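Local atomic coordinates of beta-glucoside phosphorylase BglX (Unidentified, PDB entry 5VQE), a protein that probably cleaves beta-glucosides by phosphorolysis, as a glycoside hydrolase family 3 enzyme that binds 2-deoxy-2-fluoroglucose in its active-site pocket. Residues 110-122 with 161-175. Numbering follows the deposited sequence.
Sequences VASPMGVAATDDE and NVRTYGSDPERIIRM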
loop_
_atom_site.group_PDB
_atom_site.type_symbol
_atom_site.label_atom_id
_atom_site.label_comp_id
_atom_site.label_asym_id
_atom_site.label_seq_id
_atom_site.Cartn_x
_atom_site.Cartn_y
_atom_site.Cartn_z
ATOM N N VAL A 110 -6.768 2.236 10.405
ATOM C CA VAL A 110 -6.385 3.530 10.959
ATOM C C VAL A 110 -6.661 4.626 9.937
ATOM O O VAL A 110 -7.564 5.450 10.117
ATOM C CB VAL A 110 -4.905 3.538 11.377
ATOM C CG1 VAL A 110 -4.483 4.923 11.878
ATOM C CG2 VAL A 110 -4.649 2.476 12.448
ATOM N N ALA A 111 -5.881 4.645 8.860
ATOM C CA ALA A 111 -5.997 5.679 7.843
ATOM C C ALA A 111 -5.169 5.272 6.637
ATOM O O ALA A 111 -4.235 4.471 6.744
ATOM C CB ALA A 111 -5.532 7.042 8.363
ATOM N N SER A 112 -5.523 5.833 5.480
ATOM C CA SER A 112 -4.614 5.778 4.348
ATOM C C SER A 112 -3.339 6.542 4.701
ATOM O O SER A 112 -3.353 7.423 5.565
ATOM C CB SER A 112 -5.260 6.383 3.100
ATOM O OG SER A 112 -5.492 7.777 3.274
ATOM N N PRO A 113 -2.219 6.222 4.046
ATOM C CA PRO A 113 -1.001 7.014 4.284
ATOM C C PRO A 113 -1.179 8.493 3.990
ATOM O O PRO A 113 -0.606 9.338 4.695
ATOM C CB PRO A 113 0.021 6.358 3.348
ATOM C CG PRO A 113 -0.434 4.939 3.257
ATOM C CD PRO A 113 -1.939 5.002 3.268
ATOM N N MET A 114 -1.963 8.841 2.969
ATOM C CA MET A 114 -2.112 10.250 2.643
ATOM C C MET A 114 -2.887 10.977 3.730
ATOM O O MET A 114 -2.576 12.129 4.047
ATOM C CB MET A 114 -2.794 10.430 1.288
ATOM C CG MET A 114 -2.859 11.886 0.882
ATOM S SD MET A 114 -3.584 12.161 -0.725
ATOM C CE MET A 114 -2.216 11.652 -1.783
ATOM N N GLY A 115 -3.882 10.315 4.322
ATOM C CA GLY A 115 -4.561 10.902 5.467
ATOM C C GLY A 115 -3.602 11.179 6.607
ATOM O O GLY A 115 -3.637 12.244 7.222
ATOM N N VAL A 116 -2.734 10.216 6.906
ATOM C CA VAL A 116 -1.655 10.442 7.862
ATOM C C VAL A 116 -0.812 11.642 7.452
ATOM O O VAL A 116 -0.434 12.471 8.290
ATOM C CB VAL A 116 -0.802 9.169 7.977
ATOM C CG1 VAL A 116 0.502 9.448 8.743
ATOM C CG2 VAL A 116 -1.616 8.072 8.645
ATOM N N ALA A 117 -0.473 11.739 6.163
ATOM C CA ALA A 117 0.361 12.845 5.703
ATOM C C ALA A 117 -0.336 14.185 5.892
ATOM O O ALA A 117 0.322 15.196 6.168
ATOM C CB ALA A 117 0.724 12.657 4.232
ATOM N N ALA A 118 -1.661 14.212 5.729
ATOM C CA ALA A 118 -2.413 15.453 5.900
ATOM C C ALA A 118 -2.359 15.968 7.336
ATOM O O ALA A 118 -2.529 17.175 7.561
ATOM C CB ALA A 118 -3.860 15.244 5.467
ATOM N N THR A 119 -2.142 15.091 8.324
ATOM C CA THR A 119 -1.918 15.584 9.683
ATOM C C THR A 119 -0.624 16.382 9.779
ATOM O O THR A 119 -0.477 17.201 10.695
ATOM C CB THR A 119 -1.863 14.445 10.716
ATOM O OG1 THR A 119 -0.601 13.762 10.637
ATOM C CG2 THR A 119 -3.005 13.442 10.535
ATOM N N ASP A 120 0.304 16.159 8.849
ATOM C CA ASP A 120 1.653 16.740 8.868
ATOM C C ASP A 120 2.348 16.530 10.210
ATOM O O ASP A 120 3.190 17.328 10.622
ATOM C CB ASP A 120 1.634 18.224 8.504
ATOM C CG ASP A 120 2.971 18.701 7.960
ATOM O OD1 ASP A 120 3.723 17.873 7.395
ATOM O OD2 ASP A 120 3.282 19.901 8.103
ATOM N N ASP A 121 2.024 15.440 10.890
ATOM C CA ASP A 121 2.666 15.076 12.146
ATOM C C ASP A 121 3.246 13.676 12.000
ATOM O O ASP A 121 2.499 12.699 11.914
ATOM C CB ASP A 121 1.676 15.132 13.302
ATOM C CG ASP A 121 2.336 14.901 14.638
ATOM O OD1 ASP A 121 3.473 14.367 14.660
ATOM O OD2 ASP A 121 1.717 15.260 15.662
ATOM N N GLU A 122 4.574 13.570 12.005
ATOM C CA GLU A 122 5.186 12.262 11.812
ATOM C C GLU A 122 4.831 11.295 12.934
ATOM O O GLU A 122 4.910 10.081 12.735
ATOM C CB GLU A 122 6.701 12.401 11.674
ATOM C CG GLU A 122 7.404 12.958 12.873
ATOM C CD GLU A 122 8.835 13.333 12.549
ATOM O OE1 GLU A 122 9.727 12.489 12.776
ATOM O OE2 GLU A 122 9.058 14.456 12.042
ATOM N N ASN A 161 -1.638 7.739 -5.405
ATOM C CA ASN A 161 -2.813 8.415 -4.828
ATOM C C ASN A 161 -2.738 8.304 -3.307
ATOM O O ASN A 161 -1.674 8.579 -2.727
ATOM C CB ASN A 161 -4.057 7.810 -5.468
ATOM C CG ASN A 161 -5.270 8.704 -5.342
ATOM O OD1 ASN A 161 -6.139 8.492 -4.485
ATOM N ND2 ASN A 161 -5.338 9.717 -6.199
ATOM N N VAL A 162 -3.805 7.883 -2.624
ATOM C CA VAL A 162 -3.812 7.889 -1.167
ATOM C C VAL A 162 -2.881 6.855 -0.555
ATOM O O VAL A 162 -2.697 6.867 0.661
ATOM C CB VAL A 162 -5.231 7.661 -0.602
ATOM C CG1 VAL A 162 -6.146 8.806 -0.994
ATOM C CG2 VAL A 162 -5.804 6.325 -1.044
ATOM N N ARG A 163 -2.297 5.955 -1.350
ATOM C CA ARG A 163 -1.318 5.020 -0.806
ATOM C C ARG A 163 0.009 5.694 -0.493
ATOM O O ARG A 163 0.854 5.082 0.176
ATOM C CB ARG A 163 -1.089 3.860 -1.778
ATOM C CG ARG A 163 -2.320 2.982 -2.014
ATOM C CD ARG A 163 -2.041 1.950 -3.094
ATOM N NE ARG A 163 -1.234 0.832 -2.615
ATOM C CZ ARG A 163 -0.497 0.052 -3.400
ATOM N NH1 ARG A 163 -0.448 0.272 -4.711
ATOM N NH2 ARG A 163 0.205 -0.940 -2.874
ATOM N N THR A 164 0.213 6.921 -0.960
ATOM C CA THR A 164 1.434 7.673 -0.725
ATOM C C THR A 164 1.228 8.684 0.397
ATOM O O THR A 164 0.106 8.974 0.822
ATOM C CB THR A 164 1.886 8.421 -1.988
ATOM O OG1 THR A 164 1.064 9.580 -2.180
ATOM C CG2 THR A 164 1.817 7.542 -3.226
ATOM N N TYR A 165 2.345 9.236 0.864
ATOM C CA TYR A 165 2.349 10.380 1.758
ATOM C C TYR A 165 2.309 11.699 0.994
ATOM O O TYR A 165 2.718 12.739 1.526
ATOM C CB TYR A 165 3.576 10.330 2.679
ATOM C CG TYR A 165 3.581 9.129 3.592
ATOM C CD1 TYR A 165 2.593 8.958 4.552
ATOM C CD2 TYR A 165 4.567 8.157 3.489
ATOM C CE1 TYR A 165 2.584 7.855 5.382
ATOM C CE2 TYR A 165 4.564 7.049 4.322
ATOM C CZ TYR A 165 3.569 6.905 5.259
ATOM O OH TYR A 165 3.561 5.803 6.078
ATOM N N GLY A 166 1.814 11.677 -0.238
ATOM C CA GLY A 166 1.625 12.891 -1.002
ATOM C C GLY A 166 2.732 13.140 -1.999
ATOM O O GLY A 166 3.388 12.203 -2.460
ATOM N N SER A 167 2.958 14.407 -2.334
ATOM C CA SER A 167 3.834 14.764 -3.441
ATOM C C SER A 167 5.082 15.520 -3.006
ATOM O O SER A 167 5.850 15.955 -3.867
ATOM C CB SER A 167 3.057 15.593 -4.465
ATOM O OG SER A 167 2.545 16.777 -3.877
ATOM N N ASP A 168 5.315 15.687 -1.701
ATOM C CA ASP A 168 6.493 16.408 -1.232
ATOM C C ASP A 168 7.555 15.434 -0.737
ATOM O O ASP A 168 7.346 14.776 0.297
ATOM C CB ASP A 168 6.125 17.386 -0.118
ATOM C CG ASP A 168 7.336 18.147 0.402
ATOM O OD1 ASP A 168 7.955 18.890 -0.383
ATOM O OD2 ASP A 168 7.688 17.987 1.587
ATOM N N PRO A 169 8.707 15.332 -1.400
ATOM C CA PRO A 169 9.723 14.364 -0.955
ATOM C C PRO A 169 10.133 14.506 0.501
ATOM O O PRO A 169 10.377 13.496 1.168
ATOM C CB PRO A 169 10.891 14.650 -1.906
ATOM C CG PRO A 169 10.233 15.085 -3.145
ATOM C CD PRO A 169 9.055 15.914 -2.708
ATOM N N GLU A 170 10.232 15.726 1.023
ATOM C CA GLU A 170 10.680 15.872 2.403
ATOM C C GLU A 170 9.656 15.301 3.377
ATOM O O GLU A 170 10.026 14.674 4.374
ATOM C CB GLU A 170 10.991 17.342 2.703
ATOM C CG GLU A 170 12.063 17.926 1.774
ATOM C CD GLU A 170 13.320 17.067 1.706
ATOM O OE1 GLU A 170 13.895 16.778 2.776
ATOM O OE2 GLU A 170 13.727 16.676 0.587
ATOM N N ARG A 171 8.364 15.463 3.088
ATOM C CA ARG A 171 7.340 14.886 3.956
ATOM C C ARG A 171 7.309 13.365 3.824
ATOM O O ARG A 171 7.143 12.650 4.821
ATOM C CB ARG A 171 5.969 15.495 3.640
ATOM C CG ARG A 171 4.864 14.983 4.545
ATOM C CD ARG A 171 3.528 15.726 4.393
ATOM N NE ARG A 171 3.632 17.163 4.657
ATOM C CZ ARG A 171 3.608 18.117 3.729
ATOM N NH1 ARG A 171 3.476 17.822 2.442
ATOM N NH2 ARG A 171 3.705 19.390 4.094
ATOM N N ILE A 172 7.476 12.850 2.604
ATOM C CA ILE A 172 7.550 11.404 2.411
ATOM C C ILE A 172 8.663 10.817 3.269
ATOM O O ILE A 172 8.477 9.790 3.937
ATOM C CB ILE A 172 7.747 11.071 0.921
ATOM C CG1 ILE A 172 6.513 11.504 0.120
ATOM C CG2 ILE A 172 7.987 9.580 0.723
ATOM C CD1 ILE A 172 6.779 11.703 -1.363
ATOM N N ILE A 173 9.844 11.451 3.250
ATOM C CA ILE A 173 10.973 10.968 4.044
ATOM C C ILE A 173 10.614 10.967 5.526
ATOM O O ILE A 173 10.847 9.979 6.233
ATOM C CB ILE A 173 12.231 11.816 3.761
ATOM C CG1 ILE A 173 12.717 11.578 2.323
ATOM C CG2 ILE A 173 13.344 11.514 4.757
ATOM C CD1 ILE A 173 13.800 12.542 1.846
ATOM N N ARG A 174 10.043 12.074 6.021
ATOM C CA ARG A 174 9.678 12.159 7.438
ATOM C C ARG A 174 8.706 11.051 7.819
ATOM O O ARG A 174 8.890 10.351 8.823
ATOM C CB ARG A 174 9.027 13.509 7.761
ATOM C CG ARG A 174 9.895 14.724 7.637
ATOM C CD ARG A 174 9.294 15.900 8.416
ATOM N NE ARG A 174 8.049 16.439 7.860
ATOM C CZ ARG A 174 7.985 17.283 6.829
ATOM N NH1 ARG A 174 9.095 17.668 6.197
ATOM N NH2 ARG A 174 6.806 17.732 6.417
ATOM N N MET A 175 7.643 10.904 7.033
ATOM C CA MET A 175 6.568 9.986 7.378
ATOM C C MET A 175 7.025 8.539 7.267
ATOM O O MET A 175 6.712 7.711 8.130
ATOM C CB MET A 175 5.368 10.247 6.468
ATOM C CG MET A 175 4.748 11.628 6.635
ATOM S SD MET A 175 3.763 11.695 8.136
ATOM C CE MET A 175 3.385 13.454 8.271
HETATM O O HOH W 1 5.873 16.137 9.062
HETATM O O HOH W 2 10.657 10.918 10.989
#
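Pro113 sets its CB off-centre over the ring of Tyr165, 4.1 Å from the centroid, a CH-pi contact. Met175 CB lies 3.5 Å above the plane of the same ring, over its centre, while Ala117 CB meets the tyrosine at its edge and packs on Tyr165 CB. One residue into helix 113-119, Met114 N donates to Val162 O at 3.1 Å, tilted out of the carbonyl plane. With CG anti to the backbone N (chi1 -176°) and a bend at chi3, the Met114 chain brings CE to 3.3 Å from Asn161 O. Both segments belong to the TIM-barrel-type N-terminal domain of family 3, and this short helix crosses helix 169-175 at 104°. Pro113 CG packs at 3.3 Å on the carbonyl O of Arg163, in the 3-10 turn at 162-163; the arginine side chain leads away from helix 113-119, its NH2 bonding to O3 of the bound sugar and its NE pairing with Glu94. Where helix 113-119 ends, Asp120 leaves helical geometry with positive phi, and its OD1 is the shared acceptor of a salt-bridge network with Arg171 and Arg174: Arg171 NE at 2.8 Å, nearly straight (173°) but from above the carboxylate plane, and Arg174 NH2 at 3.2 Å on the syn lone pair.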